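Local coordinates for catabolite control protein A (Lactococcus lactis, PDB 2O20) that probably acts as a global transcriptional regulator of carbon catabolite repression and activation, binding DNA as a member of the LacI family, at residues Val120-Met126 with Thr143-Val148; Ile157-Asp163 with Asn317-His323. The protein carries 1 engineered substitution. All blocks are in the same frame, centred on the assembly; numbering follows the deposited sequence.

Both contacts belong to one six-stranded parallel sheet of the LacI-family periplasmic-binding-protein-like core, and their centres lie about 15 Å apart. Contact 1 pairs strands 122-125 and 145-148 in mid-sheet; contact 2 pairs strands 159-161 and 318-320 at its margin. They come in series along the chain. Strands 145-148 and 159-161 are sheet neighbours, with Leu147 probably bonded through its backbone to Pro158 and Val160, so four consecutive strands of the sheet run through the two contacts. Contact 1 is closed locally around a single helix, whereas contact 2 joins segments 154 residues apart, the second returning after the smaller parallel sheet of the other lobe has been built.

Contact 1: Val120-Met126 with Thr143-Val148; sequences VDGIVYM and TPVVLV
Ile123 and Thr143 meet at roughly a right angle, CD1 of the isoleucine lying 4.0 Å from CG2 of the threonine. Thr143 places OG1 beside its backbone N (chi1 -35°), which swings CG2 across to Gly122 CA as well, while OG1 bonds Ser141 OG. Beside it, the Pro144 ring rests CD against Asp121 O at 3.4 Å. Further along, four backbone bonds make a parallel ladder: Ile123 N to Pro144 O, Val146 N to Ile123 O, Tyr125 N to Val146 O and Val148 N to Tyr125 O. Ile123 and Tyr125 thus spend both N-H and C=O on this neighbour. On the face of Ile123, Val145, Tyr125 and Leu147, the methyls Ile123 CG2 and Val145 CG2 are 4.3 Å apart. Leu147 reaches back with CD2, which sits 3.9 Å from Tyr125 CB and obliquely beside the ring. With CG anti to the backbone N (chi1 177°), the tyrosine carries OH to Glu108 OE2. On the face of Val124 and Val146, Val124 CG1 meets Val148 CG2 at 3.7 Å, the two valines slanting across each other. Met126 lies alongside Val148, pointing the same way, its CG 4.1 Å from Val148 CB. The two strands open and close a beta-alpha-beta unit through helix 132-141. Strand 65-70 binds the other edge of segment 120-126, through Gly122, Val124 and Met126. Helix 105-118 packs on Ile123, Leu305 of helix 294-309 touches Val124 and Val146, and helix 76-91 receives Met126 and Val148.

Contact 2: Ile157-Asp163 with Asn317-His323; sequences IPSVNID and NQLVLDH
Ile157 O accepts the side-chain amide of Gln318, NE2 approaching to 2.9 Å on a nearly straight N-H...O line (170°) but from above the carbonyl plane. A fold at CG (chi2 -64°) returns the glutamine amide to segment 157-163, ahead of its strand. NE2 also donates to Asn317 OD1, spending both amide hydrogens. Water 1 donates to Ile157 O and Gln318 OE1; OE1 also receives Lys155 NZ. Shortened to an alanine, the residue would probably leave Ile157 O and Asn317 OD1 without their shared donor and Lys155 without this acceptor. Pro158 sets its CA 3.3 Å from Asn317 O, which Ser159 N also uses. Ser159 O takes Leu319 N, while Ser159 OG bonds waters 1 and 2. Val160 turns to the opposite face, its CG1 lying 4.1 Å from Leu321 CG, and both residues touch Leu297 of helix 294-309. Through the backbone ladder strand 318-320 joins strand 159-161 in parallel, as the outermost strand of the sheet, in the two-lobed fold shared with periplasmic binding proteins. Asn161 N bonds Leu319 O, and Asn161 O receives Leu321 N at 2.8 Å; Asn161 ND2 donates to Thr150 O and to water 2, itself bonded to Leu319 O, while Asn161 OD1 is bonded to Tyr164 OH. Ile162 lays CG2 3.6 Å from Leu321 O and directs CD1 across His323 CB. Asp163 CB meets Val320 CG1 at 3.9 Å, and OD1 caps helix 164-177 at Leu166 N. Water 3, in the His323 ring plane 2.8 Å from ND1, joins it to Asp163 N and Leu321 O; His323 NE2 pairs with Gln170 OE1.

Contact 1: Val120-Met126 with Thr143-Val148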
loop_
_atom_site.group_PDB
_atom_site.type_symbol
_atom_site.label_atom_id
_atom_site.label_comp_id
_atom_site.label_asym_id
_atom_site.label_seq_id
_atom_site.Cartn_x
_atom_site.Cartn_y
_atom_site.Cartn_z
ATOM N N VAL D 120 8.857 22.485 -13.570
ATOM C CA VAL D 120 9.333 21.959 -12.288
ATOM C C VAL D 120 10.842 22.238 -12.194
ATOM O O VAL D 120 11.576 22.322 -13.215
ATOM C CB VAL D 120 8.994 20.450 -12.054
ATOM C CG1 VAL D 120 7.513 20.171 -12.309
ATOM C CG2 VAL D 120 9.890 19.540 -12.876
ATOM N N ASP D 121 11.279 22.408 -10.954
ATOM C CA ASP D 121 12.639 22.781 -10.624
ATOM C C ASP D 121 13.555 21.559 -10.460
ATOM O O ASP D 121 14.780 21.669 -10.549
ATOM C CB ASP D 121 12.627 23.647 -9.357
ATOM C CG ASP D 121 11.834 24.924 -9.539
ATOM O OD1 ASP D 121 12.378 25.826 -10.176
ATOM O OD2 ASP D 121 10.650 25.020 -9.125
ATOM N N GLY D 122 12.953 20.400 -10.220
ATOM C CA GLY D 122 13.681 19.169 -10.002
ATOM C C GLY D 122 12.747 17.964 -10.057
ATOM O O GLY D 122 11.552 18.097 -9.828
ATOM N N ILE D 123 13.310 16.807 -10.402
ATOM C CA ILE D 123 12.562 15.549 -10.599
ATOM C C ILE D 123 13.174 14.413 -9.762
ATOM O O ILE D 123 14.377 14.205 -9.774
ATOM C CB ILE D 123 12.533 15.148 -12.138
ATOM C CG1 ILE D 123 11.706 16.165 -12.917
ATOM C CG2 ILE D 123 11.929 13.782 -12.360
ATOM C CD1 ILE D 123 11.919 16.153 -14.416
ATOM N N VAL D 124 12.323 13.677 -9.057
ATOM C CA VAL D 124 12.686 12.387 -8.483
ATOM C C VAL D 124 12.019 11.297 -9.322
ATOM O O VAL D 124 10.806 11.320 -9.514
ATOM C CB VAL D 124 12.196 12.245 -7.034
ATOM C CG1 VAL D 124 12.571 10.867 -6.455
ATOM C CG2 VAL D 124 12.725 13.395 -6.148
ATOM N N TYR D 125 12.832 10.368 -9.834
ATOM C CA TYR D 125 12.339 9.259 -10.647
ATOM C C TYR D 125 12.448 7.926 -9.928
ATOM O O TYR D 125 13.499 7.575 -9.411
ATOM C CB TYR D 125 13.141 9.154 -11.939
ATOM C CG TYR D 125 12.741 7.977 -12.803
ATOM C CD1 TYR D 125 11.733 8.091 -13.748
ATOM C CD2 TYR D 125 13.354 6.729 -12.640
ATOM C CE1 TYR D 125 11.349 7.003 -14.519
ATOM C CE2 TYR D 125 12.969 5.623 -13.417
ATOM C CZ TYR D 125 11.976 5.762 -14.338
ATOM O OH TYR D 125 11.615 4.660 -15.117
ATOM N N MET D 126 11.355 7.171 -9.989
ATOM C CA MET D 126 11.267 5.812 -9.486
ATOM C C MET D 126 10.616 4.994 -10.594
ATOM O O MET D 126 9.754 5.488 -11.299
ATOM C CB MET D 126 10.385 5.765 -8.229
ATOM C CG MET D 126 11.019 6.195 -6.924
ATOM S SD MET D 126 9.728 6.385 -5.650
ATOM C CE MET D 126 9.322 8.089 -5.880
ATOM N N THR D 143 16.780 19.513 -16.490
ATOM C CA THR D 143 16.254 19.569 -15.126
ATOM C C THR D 143 17.138 18.756 -14.176
ATOM O O THR D 143 17.503 17.633 -14.498
ATOM C CB THR D 143 14.853 18.929 -15.057
ATOM O OG1 THR D 143 14.120 19.190 -16.266
ATOM C CG2 THR D 143 14.091 19.431 -13.848
ATOM N N PRO D 144 17.454 19.292 -12.988
ATOM C CA PRO D 144 18.018 18.403 -11.964
ATOM C C PRO D 144 17.114 17.180 -11.681
ATOM O O PRO D 144 15.898 17.311 -11.582
ATOM C CB PRO D 144 18.128 19.321 -10.736
ATOM C CG PRO D 144 18.204 20.669 -11.291
ATOM C CD PRO D 144 17.356 20.677 -12.500
ATOM N N VAL D 145 17.728 16.002 -11.634
ATOM C CA VAL D 145 17.010 14.732 -11.441
ATOM C C VAL D 145 17.847 13.785 -10.567
ATOM O O VAL D 145 19.094 13.773 -10.644
ATOM C CB VAL D 145 16.661 14.080 -12.825
ATOM C CG1 VAL D 145 17.881 14.018 -13.697
ATOM C CG2 VAL D 145 16.063 12.697 -12.678
ATOM N N VAL D 146 17.167 13.057 -9.693
ATOM C CA VAL D 146 17.774 11.995 -8.891
ATOM C C VAL D 146 16.917 10.717 -9.077
ATOM O O VAL D 146 15.695 10.780 -9.028
ATOM C CB VAL D 146 17.822 12.360 -7.408
ATOM C CG1 VAL D 146 18.568 11.261 -6.595
ATOM C CG2 VAL D 146 18.501 13.731 -7.230
ATOM N N LEU D 147 17.582 9.585 -9.296
ATOM C CA LEU D 147 16.929 8.265 -9.389
ATOM C C LEU D 147 16.935 7.586 -8.019
ATOM O O LEU D 147 17.923 7.693 -7.283
ATOM C CB LEU D 147 17.664 7.387 -10.415
ATOM C CG LEU D 147 18.093 8.013 -11.759
ATOM C CD1 LEU D 147 18.913 7.033 -12.554
ATOM C CD2 LEU D 147 16.910 8.527 -12.610
ATOM N N VAL D 148 15.845 6.898 -7.671
ATOM C CA VAL D 148 15.756 6.108 -6.436
ATOM C C VAL D 148 15.292 4.678 -6.758
ATOM O O VAL D 148 14.257 4.489 -7.418
ATOM C CB VAL D 148 14.787 6.733 -5.392
ATOM C CG1 VAL D 148 14.947 6.031 -4.028
ATOM C CG2 VAL D 148 14.997 8.270 -5.267
#

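Contact 2: Ile157-Asp163 with Asn317-His323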
loop_
_atom_site.group_PDB
_atom_site.type_symbol
_atom_site.label_atom_id
_atom_site.label_comp_id
_atom_site.label_asym_id
_atom_site.label_seq_id
_atom_site.Cartn_x
_atom_site.Cartn_y
_atom_site.Cartn_z
ATOM N N ILE D 157 23.952 10.055 -13.910
ATOM C CA ILE D 157 22.746 10.602 -13.291
ATOM C C ILE D 157 22.776 10.255 -11.798
ATOM O O ILE D 157 22.999 9.104 -11.445
ATOM C CB ILE D 157 21.474 10.051 -13.941
ATOM C CG1 ILE D 157 21.477 10.359 -15.442
ATOM C CG2 ILE D 157 20.223 10.646 -13.290
ATOM C CD1 ILE D 157 20.426 9.603 -16.222
ATOM N N PRO D 158 22.572 11.260 -10.919
ATOM C CA PRO D 158 22.498 10.960 -9.477
ATOM C C PRO D 158 21.499 9.849 -9.107
ATOM O O PRO D 158 20.428 9.747 -9.707
ATOM C CB PRO D 158 22.122 12.311 -8.863
ATOM C CG PRO D 158 22.677 13.312 -9.831
ATOM C CD PRO D 158 22.439 12.705 -11.175
ATOM N N SER D 159 21.853 9.032 -8.118
ATOM C CA SER D 159 20.998 7.917 -7.683
ATOM C C SER D 159 21.215 7.538 -6.213
ATOM O O SER D 159 22.270 7.794 -5.643
ATOM C CB SER D 159 21.196 6.688 -8.586
ATOM O OG SER D 159 22.376 5.960 -8.283
ATOM N N VAL D 160 20.176 6.991 -5.607
ATOM C CA VAL D 160 20.222 6.466 -4.245
ATOM C C VAL D 160 19.628 5.045 -4.239
ATOM O O VAL D 160 18.480 4.839 -4.660
ATOM C CB VAL D 160 19.468 7.366 -3.265
ATOM C CG1 VAL D 160 19.713 6.900 -1.793
ATOM C CG2 VAL D 160 19.898 8.804 -3.452
ATOM N N ASN D 161 20.408 4.090 -3.714
ATOM C CA ASN D 161 20.086 2.673 -3.776
ATOM C C ASN D 161 20.710 1.961 -2.575
ATOM O O ASN D 161 21.537 2.550 -1.878
ATOM C CB ASN D 161 20.641 2.037 -5.077
ATOM C CG ASN D 161 19.938 2.513 -6.328
ATOM O OD1 ASN D 161 18.892 1.977 -6.736
ATOM N ND2 ASN D 161 20.520 3.502 -6.975
ATOM N N ILE D 162 20.319 0.704 -2.351
ATOM C CA ILE D 162 21.132 -0.255 -1.571
ATOM C C ILE D 162 22.156 -0.921 -2.492
ATOM O O ILE D 162 22.162 -0.665 -3.703
ATOM C CB ILE D 162 20.285 -1.316 -0.747
ATOM C CG1 ILE D 162 19.555 -2.331 -1.634
ATOM C CG2 ILE D 162 19.343 -0.620 0.229
ATOM C CD1 ILE D 162 19.379 -3.680 -0.985
ATOM N N ASP D 163 23.050 -1.720 -1.906
ATOM C CA ASP D 163 24.019 -2.558 -2.619
ATOM C C ASP D 163 23.292 -3.878 -2.984
ATOM O O ASP D 163 23.206 -4.803 -2.189
ATOM C CB ASP D 163 25.280 -2.784 -1.742
ATOM C CG ASP D 163 26.349 -3.602 -2.435
ATOM O OD1 ASP D 163 26.063 -4.207 -3.477
ATOM O OD2 ASP D 163 27.507 -3.637 -1.944
ATOM N N ASN D 317 27.514 11.554 -6.056
ATOM C CA ASN D 317 26.119 11.463 -6.548
ATOM C C ASN D 317 25.576 10.035 -6.757
ATOM O O ASN D 317 24.408 9.873 -7.075
ATOM C CB ASN D 317 25.851 12.404 -7.742
ATOM C CG ASN D 317 26.682 12.085 -8.966
ATOM O OD1 ASN D 317 27.081 10.952 -9.186
ATOM N ND2 ASN D 317 26.919 13.097 -9.787
ATOM N N GLN D 318 26.400 9.010 -6.540
ATOM C CA GLN D 318 25.927 7.621 -6.547
ATOM C C GLN D 318 25.943 7.107 -5.097
ATOM O O GLN D 318 26.953 6.575 -4.618
ATOM C CB GLN D 318 26.815 6.756 -7.433
ATOM C CG GLN D 318 27.069 7.314 -8.815
ATOM C CD GLN D 318 25.822 7.403 -9.636
ATOM O OE1 GLN D 318 25.146 6.400 -9.846
ATOM N NE2 GLN D 318 25.496 8.606 -10.103
ATOM N N LEU D 319 24.826 7.303 -4.399
ATOM C CA LEU D 319 24.753 7.037 -2.964
ATOM C C LEU D 319 24.195 5.655 -2.663
ATOM O O LEU D 319 23.254 5.235 -3.299
ATOM C CB LEU D 319 23.900 8.096 -2.294
ATOM C CG LEU D 319 24.372 9.552 -2.459
ATOM C CD1 LEU D 319 23.448 10.455 -1.683
ATOM C CD2 LEU D 319 25.808 9.738 -2.023
ATOM N N VAL D 320 24.791 4.959 -1.697
ATOM C CA VAL D 320 24.423 3.576 -1.375
ATOM C C VAL D 320 24.171 3.481 0.125
ATOM O O VAL D 320 25.040 3.834 0.928
ATOM C CB VAL D 320 25.535 2.604 -1.802
ATOM C CG1 VAL D 320 25.189 1.151 -1.449
ATOM C CG2 VAL D 320 25.829 2.765 -3.273
ATOM N N LEU D 321 22.961 3.067 0.503
ATOM C CA LEU D 321 22.578 2.996 1.908
ATOM C C LEU D 321 22.665 1.560 2.401
ATOM O O LEU D 321 22.460 0.625 1.631
ATOM C CB LEU D 321 21.158 3.557 2.119
ATOM C CG LEU D 321 20.855 4.993 1.646
ATOM C CD1 LEU D 321 19.465 5.410 2.126
ATOM C CD2 LEU D 321 21.931 6.002 2.077
ATOM N N ASP D 322 22.954 1.366 3.686
ATOM C CA ASP D 322 23.044 0.002 4.222
ATOM C C ASP D 322 21.691 -0.727 4.255
ATOM O O ASP D 322 20.649 -0.098 4.270
ATOM C CB ASP D 322 23.578 0.018 5.642
ATOM C CG ASP D 322 24.974 0.587 5.742
ATOM O OD1 ASP D 322 25.797 0.400 4.806
ATOM O OD2 ASP D 322 25.212 1.225 6.777
ATOM N N HIS D 323 21.731 -2.061 4.291
ATOM C CA HIS D 323 20.524 -2.898 4.446
ATOM C C HIS D 323 20.823 -3.976 5.501
ATOM O O HIS D 323 21.964 -4.143 5.915
ATOM C CB HIS D 323 20.184 -3.588 3.121
ATOM C CG HIS D 323 21.199 -4.600 2.695
ATOM N ND1 HIS D 323 22.358 -4.250 2.031
ATOM C CD2 HIS D 323 21.262 -5.941 2.884
ATOM C CE1 HIS D 323 23.066 -5.338 1.789
ATOM N NE2 HIS D 323 22.437 -6.374 2.321
HETATM O O HOH W 1 23.052 6.176 -11.379
HETATM O O HOH W 2 23.183 4.592 -6.097
HETATM O O HOH W 3 23.347 -1.852 1.064
#